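Local coordinates for protein luciferase-like enzymeAMP-CoA-ligase (Zophobas atratus, PDB 4W8O) that probably activates carboxylic acids as acyl-adenylates and joins them to coenzyme A, in the manner of the luciferase-like AMP-binding ligases, at residues F202-V206 against I228-A232; F210-Y214 against L329-P335; T296-M301 against L319-G323. One frame throughout, in Å; residues are numbered along the deposited sequence.

Interaction 1: residues F202-V206 against I228-A232; sequences FLQIV and ITGMA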
ATOM      1  N   PHE A 202      -7.654   6.762  -3.989  1.00 27.18           N
ATOM      2  CA  PHE A 202      -6.892   5.528  -3.860  1.00 26.92           C
ATOM      3  C   PHE A 202      -6.550   4.940  -5.223  1.00 27.66           C
ATOM      4  O   PHE A 202      -5.430   4.473  -5.442  1.00 27.42           O
ATOM      5  CB  PHE A 202      -7.589   4.463  -3.010  1.00 26.40           C
ATOM      6  CG  PHE A 202      -6.678   3.313  -2.672  1.00 26.48           C
ATOM      7  CD1 PHE A 202      -5.660   3.478  -1.747  1.00 26.66           C
ATOM      8  CD2 PHE A 202      -6.786   2.101  -3.327  1.00 26.98           C
ATOM      9  CE1 PHE A 202      -4.784   2.444  -1.449  1.00 26.53           C
ATOM     10  CE2 PHE A 202      -5.920   1.066  -3.038  1.00 27.17           C
ATOM     11  CZ  PHE A 202      -4.912   1.237  -2.103  1.00 26.85           C
ATOM     12  N   LEU A 203      -7.510   4.956  -6.140  1.00 27.47           N
ATOM     13  CA  LEU A 203      -7.252   4.471  -7.483  1.00 28.35           C
ATOM     14  C   LEU A 203      -6.165   5.287  -8.198  1.00 29.33           C
ATOM     15  O   LEU A 203      -5.452   4.746  -9.050  1.00 29.85           O
ATOM     16  CB  LEU A 203      -8.545   4.427  -8.302  1.00 28.77           C
ATOM     17  CG  LEU A 203      -9.436   3.230  -7.939  1.00 28.59           C
ATOM     18  CD1 LEU A 203     -10.775   3.322  -8.649  1.00 29.40           C
ATOM     19  CD2 LEU A 203      -8.743   1.915  -8.275  1.00 29.03           C
ATOM     20  N   GLN A 204      -6.017   6.566  -7.847  1.00 29.19           N
ATOM     21  CA  GLN A 204      -4.908   7.358  -8.391  1.00 29.87           C
ATOM     22  C   GLN A 204      -3.571   7.032  -7.742  1.00 29.35           C
ATOM     23  O   GLN A 204      -2.536   7.122  -8.399  1.00 29.22           O
ATOM     24  CB  GLN A 204      -5.198   8.860  -8.346  1.00 30.56           C
ATOM     25  CG  GLN A 204      -6.207   9.304  -9.399  1.00 32.19           C
ATOM     26  CD  GLN A 204      -5.900   8.748 -10.796  1.00 33.76           C
ATOM     27  OE1 GLN A 204      -4.895   9.108 -11.411  1.00 34.65           O
ATOM     28  NE2 GLN A 204      -6.763   7.860 -11.292  1.00 34.14           N
ATOM     29  N   ILE A 205      -3.572   6.640  -6.470  1.00 28.83           N
ATOM     30  CA  ILE A 205      -2.341   6.120  -5.874  1.00 28.91           C
ATOM     31  C   ILE A 205      -1.876   4.921  -6.709  1.00 29.40           C
ATOM     32  O   ILE A 205      -0.696   4.802  -7.044  1.00 29.18           O
ATOM     33  CB  ILE A 205      -2.522   5.681  -4.406  1.00 28.42           C
ATOM     34  CG1 ILE A 205      -2.745   6.910  -3.523  1.00 28.88           C
ATOM     35  CG2 ILE A 205      -1.299   4.890  -3.941  1.00 28.49           C
ATOM     36  CD1 ILE A 205      -3.162   6.601  -2.102  1.00 28.99           C
ATOM     37  N   VAL A 206      -2.824   4.043  -7.028  1.00 28.99           N
ATOM     38  CA  VAL A 206      -2.550   2.828  -7.777  1.00 29.91           C
ATOM     39  C   VAL A 206      -2.141   3.147  -9.222  1.00 31.00           C
ATOM     40  O   VAL A 206      -1.152   2.618  -9.720  1.00 31.12           O
ATOM     41  CB  VAL A 206      -3.779   1.886  -7.784  1.00 30.12           C
ATOM     42  CG1 VAL A 206      -3.565   0.726  -8.740  1.00 31.19           C
ATOM     43  CG2 VAL A 206      -4.069   1.378  -6.374  1.00 29.67           C
ATOM     44  N   ILE A 228       0.495   1.222   3.734  1.00 29.55           N
ATOM     45  CA  ILE A 228       0.190   1.715   2.395  1.00 30.95           C
ATOM     46  C   ILE A 228       0.822   0.842   1.309  1.00 30.89           C
ATOM     47  O   ILE A 228       0.185   0.549   0.315  1.00 29.80           O
ATOM     48  CB  ILE A 228       0.620   3.195   2.236  1.00 32.32           C
ATOM     49  CG1 ILE A 228       0.202   3.770   0.875  1.00 33.34           C
ATOM     50  CG2 ILE A 228       2.117   3.355   2.415  1.00 33.46           C
ATOM     51  CD1 ILE A 228      -1.284   3.944   0.697  1.00 32.58           C
ATOM     52  N   THR A 229       2.061   0.405   1.500  1.00 31.48           N
ATOM     53  CA  THR A 229       2.730  -0.412   0.482  1.00 32.41           C
ATOM     54  C   THR A 229       2.009  -1.741   0.222  1.00 32.18           C
ATOM     55  O   THR A 229       1.881  -2.172  -0.930  1.00 33.25           O
ATOM     56  CB  THR A 229       4.187  -0.690   0.857  1.00 33.69           C
ATOM     57  OG1 THR A 229       4.241  -1.229   2.184  1.00 34.21           O
ATOM     58  CG2 THR A 229       4.998   0.590   0.803  1.00 34.44           C
ATOM     59  N   GLY A 230       1.540  -2.394   1.279  1.00 30.79           N
ATOM     60  CA  GLY A 230       0.771  -3.624   1.117  1.00 30.45           C
ATOM     61  C   GLY A 230      -0.463  -3.422   0.235  1.00 30.57           C
ATOM     62  O   GLY A 230      -0.666  -4.139  -0.743  1.00 29.69           O
ATOM     63  N   MET A 231      -1.281  -2.438   0.594  1.00 30.50           N
ATOM     64  CA  MET A 231      -2.521  -2.146  -0.126  1.00 30.69           C
ATOM     65  C   MET A 231      -2.256  -1.630  -1.532  1.00 29.77           C
ATOM     66  O   MET A 231      -2.957  -2.012  -2.469  1.00 29.32           O
ATOM     67  CB  MET A 231      -3.362  -1.107   0.642  1.00 31.26           C
ATOM     68  CG  MET A 231      -4.074  -1.666   1.859  1.00 31.85           C
ATOM     69  SD  MET A 231      -5.333  -2.881   1.417  1.00 31.60           S
ATOM     70  CE  MET A 231      -6.527  -1.869   0.546  1.00 33.58           C
ATOM     71  N   ALA A 232      -1.259  -0.756  -1.677  1.00 29.00           N
ATOM     72  CA  ALA A 232      -0.921  -0.212  -2.988  1.00 29.02           C
ATOM     73  C   ALA A 232      -0.370  -1.300  -3.936  1.00 29.47           C
ATOM     74  O   ALA A 232      -0.669  -1.288  -5.141  1.00 28.62           O
ATOM     75  CB  ALA A 232       0.046   0.959  -2.861  1.00 29.37           C
TER
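F202 drives its ring from helix 199-211 into the first turn of helix 228-239, a meeting of two helices of the AMP-binding (ANL) fold where the axes of the two short segments run at 83°. These axes stay 10.9 Å apart at their closest, a distance the F202 ring helps to bridge. With CG anti to the backbone N (chi1 -169°), the F202 ring extends edge-first to the second helix. Its CZ lies 3.9 Å from M231 CB, the two side chains crossing at about a right angle, while M231 O also lies near the plane of the ring, at its edge. Elsewhere F202 packs edge-to-face with F20 and touches V181 and F183 of strand 179-184.

A232 suits its place because its lone methyl fits against I205 of the neighbouring helix and also borders the pocket that holds a polyether molecule here. I228, another lining residue of that pocket, reaches helix 199-211 with its ethyl arm: I228 CD1 is 4.3 Å from I205 CD1. The other branch of I205 turns to the alanine, I205 CG2 lying 4.3 Å from A232 CB.

Interaction 2: residues F210-Y214 against L329-P335; sequences FYCGY and LLSIFHP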
ATOM      1  N   PHE A 210       1.559   2.814 -11.357  1.00 35.10           N
ATOM      2  CA  PHE A 210       1.702   2.127 -12.638  1.00 37.04           C
ATOM      3  C   PHE A 210       2.489   2.965 -13.657  1.00 38.12           C
ATOM      4  O   PHE A 210       3.389   2.449 -14.322  1.00 38.63           O
ATOM      5  CB  PHE A 210       0.331   1.754 -13.209  1.00 37.93           C
ATOM      6  CG  PHE A 210       0.387   1.171 -14.592  1.00 40.01           C
ATOM      7  CD1 PHE A 210       0.751  -0.151 -14.786  1.00 41.10           C
ATOM      8  CD2 PHE A 210       0.078   1.947 -15.702  1.00 41.78           C
ATOM      9  CE1 PHE A 210       0.813  -0.692 -16.060  1.00 43.05           C
ATOM     10  CE2 PHE A 210       0.133   1.414 -16.981  1.00 43.68           C
ATOM     11  CZ  PHE A 210       0.497   0.090 -17.159  1.00 44.56           C
ATOM     12  N   TYR A 211       2.167   4.254 -13.767  1.00 37.95           N
ATOM     13  CA  TYR A 211       2.878   5.139 -14.700  1.00 39.23           C
ATOM     14  C   TYR A 211       4.283   5.543 -14.241  1.00 39.67           C
ATOM     15  O   TYR A 211       5.019   6.171 -14.999  1.00 40.25           O
ATOM     16  CB  TYR A 211       2.029   6.363 -15.062  1.00 39.48           C
ATOM     17  CG  TYR A 211       0.903   5.969 -15.984  1.00 40.08           C
ATOM     18  CD1 TYR A 211       1.161   5.613 -17.307  1.00 41.61           C
ATOM     19  CD2 TYR A 211      -0.405   5.893 -15.525  1.00 39.23           C
ATOM     20  CE1 TYR A 211       0.139   5.221 -18.155  1.00 42.53           C
ATOM     21  CE2 TYR A 211      -1.437   5.504 -16.363  1.00 40.04           C
ATOM     22  CZ  TYR A 211      -1.157   5.168 -17.675  1.00 41.80           C
ATOM     23  OH  TYR A 211      -2.169   4.774 -18.505  1.00 42.83           O
ATOM     24  N   CYS A 212       4.662   5.179 -13.019  1.00 38.86           N
ATOM     25  CA  CYS A 212       6.058   5.320 -12.590  1.00 40.20           C
ATOM     26  C   CYS A 212       6.951   4.387 -13.398  1.00 41.63           C
ATOM     27  O   CYS A 212       8.153   4.616 -13.503  1.00 43.57           O
ATOM     28  CB  CYS A 212       6.218   5.051 -11.094  1.00 38.95           C
ATOM     29  SG  CYS A 212       5.601   6.391 -10.053  1.00 39.35           S
ATOM     30  N   GLY A 213       6.355   3.330 -13.948  1.00 42.12           N
ATOM     31  CA  GLY A 213       6.984   2.536 -14.995  1.00 44.21           C
ATOM     32  C   GLY A 213       7.734   1.299 -14.548  1.00 44.38           C
ATOM     33  O   GLY A 213       8.243   0.559 -15.386  1.00 45.24           O
ATOM     34  N   TYR A 214       7.797   1.053 -13.243  1.00 44.02           N
ATOM     35  CA  TYR A 214       8.572  -0.080 -12.746  1.00 44.76           C
ATOM     36  C   TYR A 214       7.846  -1.417 -12.922  1.00 45.83           C
ATOM     37  O   TYR A 214       6.620  -1.483 -12.929  1.00 45.14           O
ATOM     38  CB  TYR A 214       9.033   0.136 -11.292  1.00 44.12           C
ATOM     39  CG  TYR A 214       7.934   0.393 -10.284  1.00 42.71           C
ATOM     40  CD1 TYR A 214       7.237  -0.657  -9.705  1.00 42.24           C
ATOM     41  CD2 TYR A 214       7.615   1.689  -9.893  1.00 42.23           C
ATOM     42  CE1 TYR A 214       6.236  -0.423  -8.779  1.00 41.84           C
ATOM     43  CE2 TYR A 214       6.612   1.932  -8.975  1.00 41.56           C
ATOM     44  CZ  TYR A 214       5.925   0.872  -8.421  1.00 41.02           C
ATOM     45  OH  TYR A 214       4.936   1.095  -7.499  1.00 40.37           O
ATOM     46  N   LEU A 329       2.999   7.317  -3.758  1.00 31.87           N
ATOM     47  CA  LEU A 329       4.359   7.536  -4.235  1.00 33.44           C
ATOM     48  C   LEU A 329       4.554   8.968  -4.743  1.00 33.91           C
ATOM     49  O   LEU A 329       3.782   9.447  -5.567  1.00 33.60           O
ATOM     50  CB  LEU A 329       4.672   6.522  -5.339  1.00 34.70           C
ATOM     51  CG  LEU A 329       6.120   6.270  -5.739  1.00 35.74           C
ATOM     52  CD1 LEU A 329       7.023   6.051  -4.541  1.00 35.32           C
ATOM     53  CD2 LEU A 329       6.162   5.059  -6.662  1.00 36.59           C
ATOM     54  N   LEU A 330       5.586   9.638  -4.233  1.00 34.29           N
ATOM     55  CA  LEU A 330       5.836  11.055  -4.508  1.00 35.52           C
ATOM     56  C   LEU A 330       7.045  11.292  -5.400  1.00 36.16           C
ATOM     57  O   LEU A 330       7.032  12.184  -6.252  1.00 36.61           O
ATOM     58  CB  LEU A 330       6.031  11.814  -3.195  1.00 35.99           C
ATOM     59  CG  LEU A 330       4.756  12.038  -2.390  1.00 36.35           C
ATOM     60  CD1 LEU A 330       5.092  12.771  -1.098  1.00 37.05           C
ATOM     61  CD2 LEU A 330       3.721  12.799  -3.219  1.00 37.43           C
ATOM     62  N   SER A 331       8.107  10.529  -5.177  1.00 36.44           N
ATOM     63  CA  SER A 331       9.258  10.582  -6.068  1.00 37.15           C
ATOM     64  C   SER A 331       9.899   9.221  -6.216  1.00 36.79           C
ATOM     65  O   SER A 331       9.904   8.419  -5.280  1.00 36.12           O
ATOM     66  CB  SER A 331      10.274  11.624  -5.592  1.00 37.51           C
ATOM     67  OG  SER A 331      10.772  11.321  -4.303  1.00 37.39           O
ATOM     68  N   ILE A 332      10.427   8.984  -7.412  1.00 38.09           N
ATOM     69  CA  ILE A 332      11.081   7.730  -7.786  1.00 39.57           C
ATOM     70  C   ILE A 332      11.677   7.907  -9.190  1.00 41.52           C
ATOM     71  O   ILE A 332      11.171   8.703  -9.974  1.00 41.62           O
ATOM     72  CB  ILE A 332      10.088   6.544  -7.781  1.00 39.17           C
ATOM     73  CG1 ILE A 332      10.816   5.215  -7.988  1.00 40.08           C
ATOM     74  CG2 ILE A 332       9.017   6.733  -8.843  1.00 39.75           C
ATOM     75  CD1 ILE A 332      10.018   4.006  -7.539  1.00 39.82           C
ATOM     76  N   PHE A 333      12.744   7.180  -9.512  1.00 43.01           N
ATOM     77  CA  PHE A 333      13.287   7.218 -10.879  1.00 45.62           C
ATOM     78  C   PHE A 333      12.503   6.292 -11.808  1.00 45.10           C
ATOM     79  O   PHE A 333      12.197   5.150 -11.452  1.00 43.30           O
ATOM     80  CB  PHE A 333      14.764   6.808 -10.914  1.00 47.15           C
ATOM     81  CG  PHE A 333      15.712   7.884 -10.465  1.00 48.57           C
ATOM     82  CD1 PHE A 333      15.718   9.130 -11.081  1.00 50.08           C
ATOM     83  CD2 PHE A 333      16.631   7.637  -9.450  1.00 49.53           C
ATOM     84  CE1 PHE A 333      16.604  10.118 -10.679  1.00 51.26           C
ATOM     85  CE2 PHE A 333      17.520   8.625  -9.042  1.00 50.58           C
ATOM     86  CZ  PHE A 333      17.505   9.869  -9.659  1.00 50.75           C
ATOM     87  N   HIS A 334      12.178   6.792 -12.996  1.00 46.51           N
ATOM     88  CA  HIS A 334      11.607   5.961 -14.049  1.00 47.69           C
ATOM     89  C   HIS A 334      12.680   4.983 -14.575  1.00 49.44           C
ATOM     90  O   HIS A 334      13.796   5.407 -14.889  1.00 49.31           O
ATOM     91  CB  HIS A 334      11.085   6.837 -15.187  1.00 48.32           C
ATOM     92  CG  HIS A 334      10.215   6.104 -16.156  1.00 48.73           C
ATOM     93  ND1 HIS A 334      10.723   5.234 -17.092  1.00 49.70           N
ATOM     94  CD2 HIS A 334       8.872   6.094 -16.324  1.00 48.45           C
ATOM     95  CE1 HIS A 334       9.735   4.729 -17.808  1.00 50.62           C
ATOM     96  NE2 HIS A 334       8.600   5.229 -17.357  1.00 49.61           N
ATOM     97  N   PRO A 335      12.352   3.677 -14.671  1.00 50.77           N
ATOM     98  CA  PRO A 335      13.356   2.671 -15.050  1.00 52.33           C
ATOM     99  C   PRO A 335      14.093   2.956 -16.360  1.00 54.55           C
ATOM    100  O   PRO A 335      15.317   2.861 -16.398  1.00 55.13           O
ATOM    101  CB  PRO A 335      12.537   1.379 -15.176  1.00 51.86           C
ATOM    102  CG  PRO A 335      11.354   1.594 -14.313  1.00 50.41           C
ATOM    103  CD  PRO A 335      11.041   3.058 -14.407  1.00 50.89           C
TER
HETATM  104  O   HOH W   1       5.904   4.648 -17.848  1.00 43.11           O
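The carbonyl oxygen of C212 is met across this contact by carbon atoms: C212 O lies 3.3 Å from H334 CD2 and 3.4 Å from P335 CD, and no direct hydrogen bond joins the two segments. Instead a water bridges them, 2.8 Å from H334 NE2 and in the plane of the imidazole, giving a weak bond to Y211 O. H334 CG is anti to the backbone N (chi1 -167°), which sets the imidazole beside the C212 carbonyl; its far nitrogen accepts from the backbone N of D337. Were H334 replaced by an alanine, the bridging water would probably lose its nitrogen partner and D337 N its acceptor.

G213, with phi 95° just after helix 199-211, passes so close to the imidazole that a beta carbon would collide with H334 NE2. Next to it, P335 CG packs 3.6 Å from Y214 CA. Toward strand 328-332 the contact is apolar: C212 SG touches I332 CG2 at 3.6 Å and L329 CD2 at 3.7 Å, and L329 CD2 also meets the edge of the Y214 ring. Y214 and L329 line the polyether-occupied pocket, consistent with the active-site cleft of adenylate-forming enzymes.

Interaction 3: residues T296-M301 against L319-G323; sequences TGGTPM and LFGYG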
ATOM      1  N   THR A 296      12.504   0.066  -2.922  1.00 34.73           N
ATOM      2  CA  THR A 296      12.829   0.325  -1.542  1.00 34.78           C
ATOM      3  C   THR A 296      12.643   1.792  -1.225  1.00 35.96           C
ATOM      4  O   THR A 296      12.386   2.603  -2.109  1.00 37.24           O
ATOM      5  CB  THR A 296      14.266  -0.164  -1.217  1.00 35.31           C
ATOM      6  OG1 THR A 296      14.446  -0.239   0.200  1.00 34.61           O
ATOM      7  CG2 THR A 296      15.332   0.759  -1.839  1.00 36.01           C
ATOM      8  N   GLY A 297      12.743   2.113   0.054  1.00 37.19           N
ATOM      9  CA  GLY A 297      12.650   3.487   0.535  1.00 38.56           C
ATOM     10  C   GLY A 297      12.118   3.461   1.946  1.00 39.97           C
ATOM     11  O   GLY A 297      11.801   2.387   2.466  1.00 40.25           O
ATOM     12  N   GLY A 298      12.014   4.637   2.561  1.00 42.00           N
ATOM     13  CA  GLY A 298      11.427   4.766   3.894  1.00 43.53           C
ATOM     14  C   GLY A 298      12.444   5.113   4.953  1.00 45.48           C
ATOM     15  O   GLY A 298      12.123   5.783   5.934  1.00 47.96           O
ATOM     16  N   THR A 299      13.661   4.622   4.777  1.00 46.83           N
ATOM     17  CA  THR A 299      14.811   5.064   5.555  1.00 48.58           C
ATOM     18  C   THR A 299      15.940   5.203   4.533  1.00 48.85           C
ATOM     19  O   THR A 299      15.797   4.725   3.412  1.00 48.60           O
ATOM     20  CB  THR A 299      15.163   4.052   6.673  1.00 49.78           C
ATOM     21  OG1 THR A 299      15.368   2.753   6.104  1.00 49.82           O
ATOM     22  CG2 THR A 299      14.046   3.979   7.705  1.00 49.76           C
ATOM     23  N   PRO A 300      17.049   5.867   4.895  1.00 48.98           N
ATOM     24  CA  PRO A 300      18.101   6.103   3.898  1.00 49.38           C
ATOM     25  C   PRO A 300      18.930   4.861   3.558  1.00 49.20           C
ATOM     26  O   PRO A 300      19.118   3.991   4.411  1.00 51.47           O
ATOM     27  CB  PRO A 300      18.983   7.160   4.568  1.00 50.77           C
ATOM     28  CG  PRO A 300      18.787   6.939   6.027  1.00 50.98           C
ATOM     29  CD  PRO A 300      17.362   6.498   6.190  1.00 50.42           C
ATOM     30  N   MET A 301      19.409   4.783   2.316  1.00 47.67           N
ATOM     31  CA  MET A 301      20.297   3.703   1.891  1.00 45.88           C
ATOM     32  C   MET A 301      21.682   4.227   1.525  1.00 44.24           C
ATOM     33  O   MET A 301      21.809   5.149   0.728  1.00 42.95           O
ATOM     34  CB  MET A 301      19.729   2.962   0.685  1.00 45.70           C
ATOM     35  CG  MET A 301      20.652   1.846   0.212  1.00 46.11           C
ATOM     36  SD  MET A 301      19.935   0.780  -1.036  1.00 45.31           S
ATOM     37  CE  MET A 301      18.788  -0.164  -0.032  1.00 44.39           C
ATOM     38  N   LEU A 319      15.487   0.729  -7.198  1.00 41.52           N
ATOM     39  CA  LEU A 319      14.704   1.962  -7.224  1.00 41.34           C
ATOM     40  C   LEU A 319      14.324   2.390  -5.812  1.00 40.83           C
ATOM     41  O   LEU A 319      13.454   1.785  -5.184  1.00 39.25           O
ATOM     42  CB  LEU A 319      13.445   1.785  -8.078  1.00 41.45           C
ATOM     43  CG  LEU A 319      13.640   1.504  -9.573  1.00 42.80           C
ATOM     44  CD1 LEU A 319      12.288   1.420 -10.270  1.00 42.61           C
ATOM     45  CD2 LEU A 319      14.511   2.556 -10.245  1.00 43.09           C
ATOM     46  N   PHE A 320      14.992   3.436  -5.328  1.00 40.04           N
ATOM     47  CA  PHE A 320      14.725   4.007  -4.023  1.00 39.83           C
ATOM     48  C   PHE A 320      13.706   5.118  -4.194  1.00 38.06           C
ATOM     49  O   PHE A 320      13.994   6.112  -4.852  1.00 38.38           O
ATOM     50  CB  PHE A 320      16.023   4.563  -3.420  1.00 41.12           C
ATOM     51  CG  PHE A 320      15.884   5.049  -2.000  1.00 41.67           C
ATOM     52  CD1 PHE A 320      15.334   6.296  -1.724  1.00 42.69           C
ATOM     53  CD2 PHE A 320      16.319   4.273  -0.942  1.00 41.19           C
ATOM     54  CE1 PHE A 320      15.210   6.742  -0.419  1.00 42.38           C
ATOM     55  CE2 PHE A 320      16.207   4.719   0.358  1.00 41.16           C
ATOM     56  CZ  PHE A 320      15.655   5.956   0.622  1.00 41.70           C
ATOM     57  N   GLY A 321      12.524   4.947  -3.601  1.00 35.99           N
ATOM     58  CA  GLY A 321      11.439   5.920  -3.709  1.00 34.99           C
ATOM     59  C   GLY A 321      11.069   6.601  -2.402  1.00 34.96           C
ATOM     60  O   GLY A 321      11.621   6.291  -1.331  1.00 34.06           O
ATOM     61  N   TYR A 322      10.121   7.531  -2.507  1.00 33.67           N
ATOM     62  CA  TYR A 322       9.642   8.332  -1.385  1.00 33.55           C
ATOM     63  C   TYR A 322       8.129   8.491  -1.482  1.00 33.74           C
ATOM     64  O   TYR A 322       7.600   8.865  -2.528  1.00 33.50           O
ATOM     65  CB  TYR A 322      10.312   9.695  -1.439  1.00 34.09           C
ATOM     66  CG  TYR A 322       9.739  10.766  -0.539  1.00 33.94           C
ATOM     67  CD1 TYR A 322       9.663  10.588   0.839  1.00 33.75           C
ATOM     68  CD2 TYR A 322       9.340  11.993  -1.064  1.00 34.40           C
ATOM     69  CE1 TYR A 322       9.166  11.584   1.666  1.00 33.94           C
ATOM     70  CE2 TYR A 322       8.839  12.992  -0.247  1.00 34.64           C
ATOM     71  CZ  TYR A 322       8.756  12.784   1.114  1.00 34.66           C
ATOM     72  OH  TYR A 322       8.270  13.787   1.913  1.00 35.77           O
ATOM     73  N   GLY A 323       7.430   8.203  -0.397  1.00 33.47           N
ATOM     74  CA  GLY A 323       5.983   8.356  -0.380  1.00 33.23           C
ATOM     75  C   GLY A 323       5.421   8.294   1.014  1.00 32.89           C
ATOM     76  O   GLY A 323       6.141   8.108   1.979  1.00 32.47           O
TER
HETATM   77  O   HOH W   2      11.952   6.852   1.270  1.00 33.80           O
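T296 and F320 pair as neighbours in parallel strands, the threonine bonding to the residues before and after the phenylalanine: T296 N donates to L319 O at 3.0 Å, and G321 N to T296 O at 2.8 Å. The second bond is nearly straight (171°) and lies in the carbonyl plane. The strands are the two arms of a beta-alpha-beta crossover, 293-297 and 317-324, connected through helix 303-312. The sequences at their C-terminal ends, TGGTPM and GYGMSE, resemble the two conserved segments that flank the adenine in ANL enzymes, so a similar role is likely here; T296, G321 and G323 line the pocket that holds a polyether in this structure.

F320 has the largest buried area in the contact. With its CG anti to the backbone N (chi1 -174°), the ring reaches under the loop that follows strand 293-297, and the loop curls round it. G297 CA stands over one face in a CH-pi contact, 3.9 Å from the ring centroid and 17° off the normal. T299 O comes in at the edge, 3.1 Å from F320 CZ, where the slightly positive ring hydrogens suit a carbonyl oxygen. T296 CG2 is 3.8 Å from F320 CD2, and M301 CB is 3.9 Å from F320 CE2. Threonine is apt at its place: its methyl packs on the ring while OG1 bonds to V269 O. The methionine extends on to Y306 and L309 of the connecting helix.

Glycine is needed at G297, since a beta carbon there would strike both G321 O and the carbonyl oxygen of T296; at G298 the positive phi likewise favours it. Where the two strands part, one water spans them, accepting from G298 N at 2.6 Å and donating to G321 O at 2.7 Å.

Interactions 1 and 2 share helix 199-211, the first using its early turns and the second its C-terminal end, with centres 13 Å apart; their segments alternate along the chain. Interaction 3 lies 12 Å from interaction 2 and 16 Å from interaction 1, centre to centre, and both of its segments fall between 210-214 and 329-335 in sequence. Strands 317-324 and 328-332 are antiparallel neighbours in the nine-stranded mixed sheet, so Y322 links interactions 2 and 3 through its backbone to L330 and S331, while Y214 packs on L319. Each contact contributes to the same ligand pocket, lined by residues of helix 228-239, of the segment after helix 199-211 and of this sheet.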